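Local atomic coordinates of CD160 antigen (Homo sapiens, PDB entry 6NGG), a protein that serves as a receptor on natural killer and T cells for MHC class I molecules and the TNF-receptor family member TNFRSF14, tuning cell activation. Residues R14-C19 / Q69-I74; Y85-R90 / H101-L106; N3-A8 / T20-K25; F31-C36 / K50-K55. The protein carries 1 engineered substitution. All coordinates share one frame; numbering follows the deposited sequence.

Contact 1. Residues R14-C19 / Q69-I74; sequences RLNLIC and QLMFTI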
# COMPACT_ATOMS: atom_id res chain seq x y z
N ARG A 14 14.46 7.50 -6.50
CA ARG A 14 13.04 7.28 -6.27
C ARG A 14 12.80 5.86 -5.67
O ARG A 14 13.38 4.87 -6.15
CB ARG A 14 12.35 7.49 -7.64
CG ARG A 14 11.00 6.87 -7.80
CD ARG A 14 10.46 7.21 -9.17
NE ARG A 14 9.24 6.43 -9.32
CZ ARG A 14 8.22 6.70 -10.13
NH1 ARG A 14 8.23 7.79 -10.95
NH2 ARG A 14 7.20 5.85 -10.12
N LEU A 15 11.90 5.78 -4.69
CA LEU A 15 11.48 4.53 -4.04
C LEU A 15 9.97 4.40 -4.16
O LEU A 15 9.21 5.35 -3.83
CB LEU A 15 11.80 4.60 -2.58
CG LEU A 15 11.42 3.35 -1.74
CD1 LEU A 15 12.02 2.09 -2.23
CD2 LEU A 15 11.83 3.64 -0.30
N ASN A 16 9.53 3.27 -4.67
CA ASN A 16 8.10 3.03 -4.77
C ASN A 16 7.63 1.98 -3.75
O ASN A 16 8.20 0.87 -3.73
CB ASN A 16 7.79 2.53 -6.18
CG ASN A 16 8.36 3.42 -7.25
OD1 ASN A 16 8.03 4.59 -7.33
ND2 ASN A 16 9.27 2.86 -8.09
N LEU A 17 6.62 2.27 -2.95
CA LEU A 17 6.11 1.33 -1.95
C LEU A 17 4.80 0.81 -2.51
O LEU A 17 3.93 1.61 -2.89
CB LEU A 17 5.92 2.00 -0.60
CG LEU A 17 7.17 2.58 0.06
CD1 LEU A 17 6.87 3.19 1.43
CD2 LEU A 17 8.33 1.61 0.11
N ILE A 18 4.67 -0.50 -2.60
CA ILE A 18 3.58 -1.15 -3.34
C ILE A 18 2.74 -2.09 -2.45
O ILE A 18 3.23 -3.02 -1.82
CB ILE A 18 4.12 -1.88 -4.57
CG1 ILE A 18 5.06 -0.93 -5.41
CG2 ILE A 18 3.02 -2.49 -5.40
CD1 ILE A 18 6.02 -1.62 -6.35
N CYS A 19 1.44 -1.84 -2.43
CA CYS A 19 0.47 -2.68 -1.74
C CYS A 19 -0.45 -3.37 -2.79
O CYS A 19 -0.92 -2.69 -3.68
CB CYS A 19 -0.39 -1.82 -0.91
SG CYS A 19 0.39 -0.78 0.35
N GLN A 69 -3.70 -2.86 -7.19
CA GLN A 69 -2.46 -2.33 -6.69
C GLN A 69 -2.54 -0.88 -6.30
O GLN A 69 -3.17 -0.09 -7.01
CB GLN A 69 -1.37 -2.52 -7.71
CG GLN A 69 0.01 -2.19 -7.20
CD GLN A 69 0.99 -2.14 -8.35
OE1 GLN A 69 1.49 -3.19 -8.80
NE2 GLN A 69 1.30 -0.92 -8.82
N LEU A 70 -1.88 -0.56 -5.19
CA LEU A 70 -1.62 0.86 -4.77
C LEU A 70 -0.13 1.11 -4.72
O LEU A 70 0.62 0.33 -4.13
CB LEU A 70 -2.21 1.15 -3.44
CG LEU A 70 -1.75 2.39 -2.66
CD1 LEU A 70 -2.15 3.59 -3.43
CD2 LEU A 70 -2.41 2.47 -1.33
N MET A 71 0.32 2.20 -5.34
CA MET A 71 1.79 2.52 -5.34
C MET A 71 1.95 3.93 -4.79
O MET A 71 1.22 4.87 -5.23
CB MET A 71 2.42 2.33 -6.72
CG MET A 71 3.88 2.81 -6.80
SD MET A 71 4.65 2.72 -8.44
CE MET A 71 4.53 1.00 -8.58
N PHE A 72 2.73 4.03 -3.71
CA PHE A 72 3.09 5.30 -3.13
C PHE A 72 4.54 5.59 -3.54
O PHE A 72 5.43 4.78 -3.29
CB PHE A 72 2.95 5.24 -1.63
CG PHE A 72 3.41 6.46 -0.93
CD1 PHE A 72 2.72 7.65 -1.08
CD2 PHE A 72 4.51 6.42 -0.06
CE1 PHE A 72 3.10 8.80 -0.40
CE2 PHE A 72 4.89 7.58 0.61
CZ PHE A 72 4.22 8.77 0.40
N THR A 73 4.78 6.74 -4.16
CA THR A 73 6.11 7.06 -4.66
C THR A 73 6.76 8.16 -3.82
O THR A 73 6.12 9.15 -3.51
CB THR A 73 6.11 7.40 -6.16
OG1 THR A 73 5.65 6.26 -6.92
CG2 THR A 73 7.57 7.73 -6.64
N ILE A 74 7.99 7.90 -3.38
CA ILE A 74 8.85 8.85 -2.71
C ILE A 74 9.92 9.29 -3.76
O ILE A 74 10.71 8.51 -4.19
CB ILE A 74 9.49 8.23 -1.48
CG1 ILE A 74 8.43 7.82 -0.45
CG2 ILE A 74 10.48 9.16 -0.83
CD1 ILE A 74 8.91 6.76 0.50
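L17 and F72 form the middle rung of an antiparallel ladder between residues 14-19 and 69-74. The L17 N-H reaches F72 O at 2.8 Å, nearly straight at 177°, and F72 N returns a bond to L17 O; L15 with I74 and C19 with L70 repeat this double link on either side. At the intervening non-hydrogen-bonded pairs, N16 with T73 and I18 with M71, the strands draw in to 4.5 Å between CA atoms. The face bearing L15, L17, C19, L70, F72 and I74 is packed into the sandwich core and largely buried, F72 only partly exposed. There L17 CD1 touches I74 CD1 at 4.2 Å and meets the F72 ring at its edge.

The other face is nearer solvent and polar at one end, though its side chains still touch closely. N16 OD1 is gripped by three donors: T73 OG1 at 2.9 Å, and R14 side-on through NE (3.0 Å) and NH2. NE lies on a lone pair of the amide oxygen, whereas NH2 sits above the carbonyl plane. The extended R14 chain, its CG turned away from the backbone N (chi1 159°), carries the guanidinium across T73, whose CG2 lies over one of its faces. Farther along, M71 bends at its thioether to bring CE within 3.7 Å of I18 CD1, and I18 CG2 rests on the Q69 chain.

Strand 14-22 is the central member of a three-stranded sheet, flanked beyond this contact by strand 3-11, where S9 OG binds N16 ND2. The buried face meets I105 and F103 of strand 97-107, strand 50-52 through L70, and C87, the disulfide partner of C19.

Contact 2. Residues Y85-R90 / H101-L106; sequences YQCCAR and HFFSIL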
# COMPACT_ATOMS: atom_id res chain seq x y z
N TYR A 85 5.93 1.03 8.16
CA TYR A 85 4.80 1.17 7.27
C TYR A 85 3.93 -0.09 7.24
O TYR A 85 4.37 -1.18 7.51
CB TYR A 85 5.31 1.42 5.84
CG TYR A 85 6.05 2.73 5.58
CD1 TYR A 85 7.41 2.89 5.95
CD2 TYR A 85 5.42 3.79 4.99
CE1 TYR A 85 8.09 4.08 5.67
CE2 TYR A 85 6.11 4.98 4.68
CZ TYR A 85 7.44 5.13 5.08
OH TYR A 85 8.15 6.30 4.82
N GLN A 86 2.69 0.09 6.84
CA GLN A 86 1.75 -1.00 6.69
C GLN A 86 0.74 -0.65 5.62
O GLN A 86 0.18 0.45 5.63
CB GLN A 86 1.04 -1.28 8.01
CG GLN A 86 0.24 -2.58 7.96
CD GLN A 86 -0.51 -2.93 9.23
OE1 GLN A 86 -0.56 -4.13 9.57
NE2 GLN A 86 -1.07 -1.95 9.94
N CYS A 87 0.55 -1.62 4.74
CA CYS A 87 -0.53 -1.64 3.73
C CYS A 87 -1.81 -2.19 4.40
O CYS A 87 -1.77 -3.26 5.04
CB CYS A 87 -0.18 -2.61 2.60
SG CYS A 87 1.26 -2.13 1.57
N CYS A 88 -2.95 -1.52 4.15
CA CYS A 88 -4.23 -1.99 4.63
C CYS A 88 -5.32 -1.86 3.57
O CYS A 88 -5.19 -1.13 2.59
CB CYS A 88 -4.57 -1.17 5.90
SG CYS A 88 -3.43 -1.60 7.27
N ALA A 89 -6.41 -2.57 3.77
CA ALA A 89 -7.59 -2.33 2.92
C ALA A 89 -8.86 -2.59 3.69
O ALA A 89 -8.88 -3.42 4.63
CB ALA A 89 -7.51 -3.14 1.63
N ARG A 90 -9.93 -1.93 3.26
CA ARG A 90 -11.17 -1.96 3.94
C ARG A 90 -12.34 -2.01 2.99
O ARG A 90 -12.42 -1.19 2.07
CB ARG A 90 -11.31 -0.72 4.86
CG ARG A 90 -12.58 -0.86 5.69
CD ARG A 90 -12.90 0.31 6.57
NE ARG A 90 -13.10 1.47 5.72
CZ ARG A 90 -12.80 2.72 6.06
NH1 ARG A 90 -12.29 2.99 7.28
NH2 ARG A 90 -13.01 3.70 5.18
N HIS A 101 1.85 -7.05 6.38
CA HIS A 101 2.91 -7.14 7.42
C HIS A 101 3.59 -5.81 7.53
O HIS A 101 3.61 -5.05 6.58
CB HIS A 101 3.98 -8.16 7.02
CG HIS A 101 3.47 -9.56 7.05
ND1 HIS A 101 3.75 -10.48 6.07
CD2 HIS A 101 2.69 -10.19 7.95
CE1 HIS A 101 3.17 -11.63 6.37
NE2 HIS A 101 2.52 -11.47 7.51
N PHE A 102 4.22 -5.53 8.65
CA PHE A 102 4.89 -4.24 8.85
C PHE A 102 6.22 -4.28 8.15
O PHE A 102 6.84 -5.31 8.17
CB PHE A 102 5.09 -4.03 10.38
CG PHE A 102 3.80 -3.77 11.12
CD1 PHE A 102 3.18 -2.56 11.02
CD2 PHE A 102 3.21 -4.75 11.91
CE1 PHE A 102 2.00 -2.30 11.68
CE2 PHE A 102 1.99 -4.50 12.56
CZ PHE A 102 1.40 -3.27 12.45
N PHE A 103 6.67 -3.17 7.52
CA PHE A 103 8.03 -3.11 7.04
C PHE A 103 8.64 -1.78 7.33
O PHE A 103 7.89 -0.84 7.69
CB PHE A 103 8.06 -3.44 5.52
CG PHE A 103 7.24 -2.52 4.67
CD1 PHE A 103 5.86 -2.72 4.51
CD2 PHE A 103 7.84 -1.44 4.01
CE1 PHE A 103 5.13 -1.88 3.69
CE2 PHE A 103 7.10 -0.60 3.19
CZ PHE A 103 5.73 -0.84 3.03
N SER A 104 9.94 -1.62 7.13
CA SER A 104 10.56 -0.33 7.54
C SER A 104 11.47 0.17 6.51
O SER A 104 12.13 -0.64 5.79
CB SER A 104 11.40 -0.48 8.84
OG SER A 104 10.72 -1.22 9.80
N ILE A 105 11.51 1.51 6.45
CA ILE A 105 12.48 2.27 5.75
C ILE A 105 13.40 2.90 6.81
O ILE A 105 12.92 3.53 7.78
CB ILE A 105 11.86 3.41 4.92
CG1 ILE A 105 11.31 2.93 3.62
CG2 ILE A 105 12.90 4.41 4.46
CD1 ILE A 105 10.37 1.82 3.70
N LEU A 106 14.71 2.78 6.58
CA LEU A 106 15.63 3.47 7.48
C LEU A 106 16.55 4.39 6.68
O LEU A 106 17.28 3.93 5.77
CB LEU A 106 16.42 2.49 8.33
CG LEU A 106 17.50 3.18 9.20
CD1 LEU A 106 16.87 3.95 10.37
CD2 LEU A 106 18.55 2.16 9.63
O HOH W 1 2.12 -4.00 4.64
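Y85 and F103 make the single bridge between residues 85-90 and 101-106, an antiparallel hydrogen-bonded pair. Y85 N donates to F103 O at 2.7 Å, nearly straight, and F103 N answers to Y85 O. The short strand axes run at 140°. At a local break in strand 97-107 a water takes the N-H of C87 and donates to H101 O; past it the strands pair again, C87 with G100 and A89 with L98.

The side chains layer on both faces. F103 has its CG wedged between its own backbone N and carbonyl carbon, which folds the ring back over the neighbouring strand. Y85 CB then sits over one face of that ring, a CH-pi contact of 3.9 Å to the centroid. The Y85 and F103 rings are almost parallel, 16° apart, but slid so far that they barely overlap. I105 CD1 reaches Y85 CE1 at 3.8 Å. On the other side the Q86 amide stacks on the F102 ring with planes 28° apart, OE1 lying over the face toward the rim.

The polar ends of Y85 and Q86 find partners outside the two segments. Y85 OH binds H81 O, as in the tyrosine corner of immunoglobulin domains, and Q86 OE1 accepts from Q99 NE2, which should help hold the amide on the F102 ring. The sulfur of C87, disulfide-bonded to C19, borders the F103 ring edge while Y85 CB covers its face, consistent with a core built around the cystine.

Contact 3. Residues N3-A8 / T20-K25; sequences NITSSA and TVWHKK
W22 and T5 are joined by a side-chain hydrogen bond, indole NE1 donating to T5 OG1 at 2.9 Å and 169°, with the hydroxyl oxygen in the ring plane. T5 OG1 is placed for this by a chi1 of 58°, which seats it between its own backbone N and carbonyl carbon. The backbones add an antiparallel pairing: T5 N to T20 O at 2.7 Å, T20 N back to T5 O, and W22 N to N3 O at 3.0 Å.

A water gathers the polar groups at the far end. It lies 2.6 Å from T20 OG1 and 2.9 Å from S7 OG, with a weak bond to T5 O, and so links the S7 and T20 hydroxyls in addition to the direct backbone bond between S7 and I18.

Packing spreads outward from these bonds. The N3 amide crosses W22 with its plane 13° from that of the indole, and its OD1 comes to 3.4 Å from W22 CB. T5 CG2 lies beside the indole nitrogen, while T20 CG2, within the same strand as W22, lies over one face of the ring. On the opposite face of the sheet I4 CG1 and V21 CG2 meet loosely at 4.3 Å; I4 packs on C87 and A89, V21 on F31 and M33.

This end of the beta hairpin formed by strands 3-11 and 14-22 is therefore two-sided. The aliphatic pair joins the sandwich core, whereas the partly exposed face is organised by directional bonds. The T5 hydroxyl satisfies the indole N-H and probably helps fix the rotation of the ring, which T20 CG2 also restricts from one face.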
# COMPACT_ATOMS: atom_id res chain seq x y z
N ASN A 3 -6.13 -11.39 0.78
CA ASN A 3 -4.90 -11.05 1.49
C ASN A 3 -4.21 -9.85 0.79
O ASN A 3 -4.48 -9.59 -0.34
CB ASN A 3 -3.93 -12.24 1.51
CG ASN A 3 -3.41 -12.59 0.14
OD1 ASN A 3 -4.18 -12.99 -0.73
ND2 ASN A 3 -2.11 -12.49 -0.06
N ILE A 4 -3.32 -9.19 1.48
CA ILE A 4 -2.57 -8.01 0.97
C ILE A 4 -1.11 -8.32 1.00
O ILE A 4 -0.66 -8.77 2.02
CB ILE A 4 -2.77 -6.76 1.85
CG1 ILE A 4 -4.21 -6.51 2.15
CG2 ILE A 4 -2.20 -5.54 1.14
CD1 ILE A 4 -4.44 -5.17 2.85
N THR A 5 -0.38 -8.13 -0.10
CA THR A 5 1.03 -8.33 -0.13
C THR A 5 1.72 -6.99 -0.29
O THR A 5 1.13 -6.02 -0.83
CB THR A 5 1.45 -9.28 -1.26
OG1 THR A 5 1.03 -8.78 -2.52
CG2 THR A 5 0.86 -10.62 -1.03
N SER A 6 2.95 -6.93 0.17
CA SER A 6 3.73 -5.69 0.19
C SER A 6 5.03 -5.85 -0.56
O SER A 6 5.65 -6.91 -0.52
CB SER A 6 4.06 -5.32 1.59
OG SER A 6 2.86 -5.07 2.22
N SER A 7 5.39 -4.84 -1.32
CA SER A 7 6.64 -4.86 -2.04
C SER A 7 7.20 -3.45 -2.29
O SER A 7 6.59 -2.42 -1.92
CB SER A 7 6.43 -5.62 -3.36
OG SER A 7 5.48 -4.98 -4.17
N ALA A 8 8.37 -3.40 -2.91
CA ALA A 8 9.05 -2.12 -3.14
C ALA A 8 9.94 -2.25 -4.36
O ALA A 8 10.38 -3.34 -4.64
CB ALA A 8 9.85 -1.78 -1.92
N THR A 20 -0.69 -4.68 -2.63
CA THR A 20 -1.44 -5.49 -3.59
C THR A 20 -2.44 -6.32 -2.85
O THR A 20 -2.07 -7.11 -1.94
CB THR A 20 -0.54 -6.38 -4.42
OG1 THR A 20 0.49 -5.59 -4.91
CG2 THR A 20 -1.28 -6.98 -5.59
N VAL A 21 -3.68 -6.02 -3.09
CA VAL A 21 -4.77 -6.84 -2.63
C VAL A 21 -5.09 -7.90 -3.67
O VAL A 21 -5.30 -7.59 -4.80
CB VAL A 21 -6.05 -5.99 -2.40
CG1 VAL A 21 -7.21 -6.86 -1.95
CG2 VAL A 21 -5.79 -4.85 -1.44
N TRP A 22 -5.16 -9.13 -3.21
CA TRP A 22 -5.53 -10.27 -4.02
C TRP A 22 -6.98 -10.64 -3.68
O TRP A 22 -7.42 -10.59 -2.50
CB TRP A 22 -4.62 -11.46 -3.75
CG TRP A 22 -3.19 -11.08 -4.07
CD1 TRP A 22 -2.32 -10.41 -3.28
CD2 TRP A 22 -2.53 -11.30 -5.30
NE1 TRP A 22 -1.13 -10.20 -3.94
CE2 TRP A 22 -1.24 -10.73 -5.20
CE3 TRP A 22 -2.94 -11.83 -6.55
CZ2 TRP A 22 -0.32 -10.70 -6.28
CZ3 TRP A 22 -2.02 -11.82 -7.62
CH2 TRP A 22 -0.71 -11.29 -7.46
N HIS A 23 -7.71 -10.96 -4.73
CA HIS A 23 -9.14 -11.17 -4.64
C HIS A 23 -9.62 -12.02 -5.79
O HIS A 23 -8.98 -12.12 -6.78
CB HIS A 23 -9.84 -9.82 -4.67
CG HIS A 23 -9.44 -8.91 -5.80
ND1 HIS A 23 -9.89 -9.07 -7.08
CD2 HIS A 23 -8.74 -7.75 -5.78
CE1 HIS A 23 -9.42 -8.09 -7.84
NE2 HIS A 23 -8.76 -7.25 -7.05
N LYS A 24 -10.72 -12.71 -5.59
CA LYS A 24 -11.45 -13.28 -6.71
C LYS A 24 -11.78 -12.29 -7.76
O LYS A 24 -12.07 -11.10 -7.47
CB LYS A 24 -12.78 -13.79 -6.22
CG LYS A 24 -12.83 -15.25 -6.13
CD LYS A 24 -12.41 -15.73 -4.81
CE LYS A 24 -13.26 -16.96 -4.53
NZ LYS A 24 -12.77 -17.58 -3.27
N LYS A 25 -11.88 -12.80 -8.97
CA LYS A 25 -12.18 -11.96 -10.09
C LYS A 25 -13.51 -11.22 -9.97
O LYS A 25 -13.67 -10.10 -10.46
CB LYS A 25 -12.09 -12.77 -11.40
CG LYS A 25 -13.23 -13.74 -11.58
CD LYS A 25 -13.06 -14.62 -12.81
CE LYS A 25 -14.20 -15.65 -12.82
NZ LYS A 25 -14.37 -16.16 -14.17
O HOH W 2 2.73 -5.58 -3.54

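Contact 4. Residues F31-C36 / K50-K55; sequences FVMFLC and KQLRLK. Engineered in segment 31-36: M33 (natural residue Val).
M33, an engineered residue replacing the natural valine, pairs with L52 as an antiparallel hydrogen-bonded rung. Its N-H runs to L52 O at 3.0 Å and 175°, while L52 N returns to M33 O at 2.8 Å with a more bent angle of 141°. The two side chains lie alongside each other and point the same way; a bend at the M33 thioether (chi3 -72°) brings CE to 4.1 Å from L52 CD2 and 4.2 Å from L54 CD2.

On the other face, V32 CG2 meets R53 CG at 3.8 Å, and V32 CB lies over one face of the R53 guanidinium, so the aliphatic stem and the flat end of the arginine both rest on the valine. F34 CB touches Q51 CB at 4.0 Å, but its ring leads away from strand 50-52 and packs on C88 and R90. The extended Q51 chain sets NE2 3.9 Å from V32 CG2.

A second shell steadies both strands. Strand 31-37 is held along its other edge by backbone bonds from V32, F34 and C36 to strand 83-91, and C36 is disulfide-bonded to C43. K50 NZ reaches across to M71 O, and M33 and L35 pack on V21 and C19 of the facing sheet. Inner strand 31-37 pairs with edge strand 50-52 as C pairs with C' in V-type immunoglobulin domains, facing the sheet of strands 3-11, 14-22 and 67-74 with the C19-C87 cystine between.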
# COMPACT_ATOMS: atom_id res chain seq x y z
N PHE A 31 -13.71 -1.94 -2.12
CA PHE A 31 -12.75 -1.78 -1.01
C PHE A 31 -11.85 -0.58 -1.32
O PHE A 31 -11.65 -0.24 -2.47
CB PHE A 31 -11.90 -3.04 -0.70
CG PHE A 31 -11.12 -3.56 -1.86
CD1 PHE A 31 -9.85 -3.01 -2.20
CD2 PHE A 31 -11.63 -4.59 -2.62
CE1 PHE A 31 -9.14 -3.47 -3.26
CE2 PHE A 31 -10.89 -5.06 -3.72
CZ PHE A 31 -9.63 -4.51 -4.03
N VAL A 32 -11.33 0.04 -0.27
CA VAL A 32 -10.29 1.05 -0.36
C VAL A 32 -9.00 0.48 0.20
O VAL A 32 -8.99 -0.23 1.20
CB VAL A 32 -10.70 2.36 0.37
CG1 VAL A 32 -10.98 2.11 1.85
CG2 VAL A 32 -9.68 3.46 0.20
N MET A 33 -7.91 0.79 -0.50
CA MET A 33 -6.55 0.43 -0.13
C MET A 33 -5.88 1.68 0.40
O MET A 33 -6.13 2.77 -0.06
CB MET A 33 -5.75 -0.06 -1.34
CG MET A 33 -6.30 -1.35 -2.02
SD MET A 33 -5.40 -1.84 -3.61
CE MET A 33 -5.95 -0.61 -4.76
N PHE A 34 -4.99 1.50 1.36
CA PHE A 34 -4.23 2.63 1.92
C PHE A 34 -2.95 2.17 2.62
O PHE A 34 -2.77 1.06 2.96
CB PHE A 34 -5.15 3.47 2.84
CG PHE A 34 -5.94 2.66 3.90
CD1 PHE A 34 -7.14 2.02 3.58
CD2 PHE A 34 -5.49 2.58 5.20
CE1 PHE A 34 -7.83 1.30 4.51
CE2 PHE A 34 -6.18 1.87 6.16
CZ PHE A 34 -7.34 1.19 5.79
N LEU A 35 -2.03 3.09 2.76
CA LEU A 35 -0.73 2.81 3.29
C LEU A 35 -0.56 3.78 4.42
O LEU A 35 -0.73 5.00 4.23
CB LEU A 35 0.32 3.12 2.18
CG LEU A 35 1.80 3.12 2.70
CD1 LEU A 35 2.24 1.70 3.03
CD2 LEU A 35 2.73 3.70 1.77
N CYS A 36 -0.21 3.25 5.59
CA CYS A 36 0.05 4.08 6.78
C CYS A 36 1.50 3.96 7.27
O CYS A 36 2.18 2.95 7.00
CB CYS A 36 -0.89 3.63 7.90
SG CYS A 36 -2.65 3.97 7.64
N LYS A 50 -1.47 7.65 1.56
CA LYS A 50 -2.10 7.55 0.28
C LYS A 50 -3.24 6.51 0.32
O LYS A 50 -3.11 5.49 0.96
CB LYS A 50 -1.07 7.20 -0.75
CG LYS A 50 -1.71 7.16 -2.14
CD LYS A 50 -0.73 7.05 -3.27
CE LYS A 50 -1.48 7.25 -4.58
NZ LYS A 50 -0.52 7.08 -5.69
N GLN A 51 -4.38 6.82 -0.30
CA GLN A 51 -5.50 5.85 -0.36
C GLN A 51 -5.96 5.72 -1.79
O GLN A 51 -5.65 6.59 -2.59
CB GLN A 51 -6.68 6.27 0.46
CG GLN A 51 -7.27 7.67 0.17
CD GLN A 51 -8.43 7.97 1.07
OE1 GLN A 51 -8.34 8.78 1.95
NE2 GLN A 51 -9.53 7.30 0.88
N LEU A 52 -6.67 4.65 -2.12
CA LEU A 52 -7.06 4.48 -3.51
C LEU A 52 -8.20 3.52 -3.59
O LEU A 52 -8.11 2.43 -3.00
CB LEU A 52 -5.88 3.94 -4.32
CG LEU A 52 -6.13 3.69 -5.80
CD1 LEU A 52 -6.53 4.94 -6.52
CD2 LEU A 52 -4.93 2.98 -6.42
N ARG A 53 -9.24 3.93 -4.32
CA ARG A 53 -10.36 3.03 -4.73
C ARG A 53 -10.28 2.92 -6.24
O ARG A 53 -10.36 3.90 -6.93
CB ARG A 53 -11.74 3.59 -4.33
CG ARG A 53 -11.82 4.09 -2.88
CD ARG A 53 -13.03 4.97 -2.59
NE ARG A 53 -13.64 4.59 -1.30
CZ ARG A 53 -14.40 3.49 -1.12
NH1 ARG A 53 -14.67 2.64 -2.13
NH2 ARG A 53 -14.89 3.24 0.09
N LEU A 54 -10.10 1.73 -6.75
CA LEU A 54 -9.69 1.58 -8.12
C LEU A 54 -10.90 1.31 -9.00
O LEU A 54 -11.72 0.44 -8.70
CB LEU A 54 -8.68 0.42 -8.16
CG LEU A 54 -7.60 0.36 -9.22
CD1 LEU A 54 -6.83 1.65 -9.44
CD2 LEU A 54 -6.70 -0.83 -8.87
N LYS A 55 -11.03 2.02 -10.11
CA LYS A 55 -12.10 1.66 -11.03
C LYS A 55 -11.51 0.77 -12.09
O LYS A 55 -10.35 0.97 -12.52
CB LYS A 55 -12.80 2.90 -11.58
CG LYS A 55 -12.03 3.72 -12.62
CD LYS A 55 -12.65 5.10 -12.79
CE LYS A 55 -12.97 5.81 -11.45
NZ LYS A 55 -13.53 7.18 -11.58

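From the N terminus, contact 3 closes first, turning strand 3-11 back on strand 14-22 as a hairpin. Strand 14-22 then pairs with strand 67-74 in contact 1, whose segments alternate with those of contact 3, completing one three-stranded sheet. Within the long loop that contact 1 closes lies contact 4, which adds strand 50-52 to strand 31-37 at the edge of the second sheet. Contact 2 follows in series, closing the hairpin of strands 83-91 and 97-107; strand 83-91 also borders strand 31-37 there. The C19-C87 disulfide joins contacts 1 and 2 across the sandwich, and contacts 3 and 4 face each other across it.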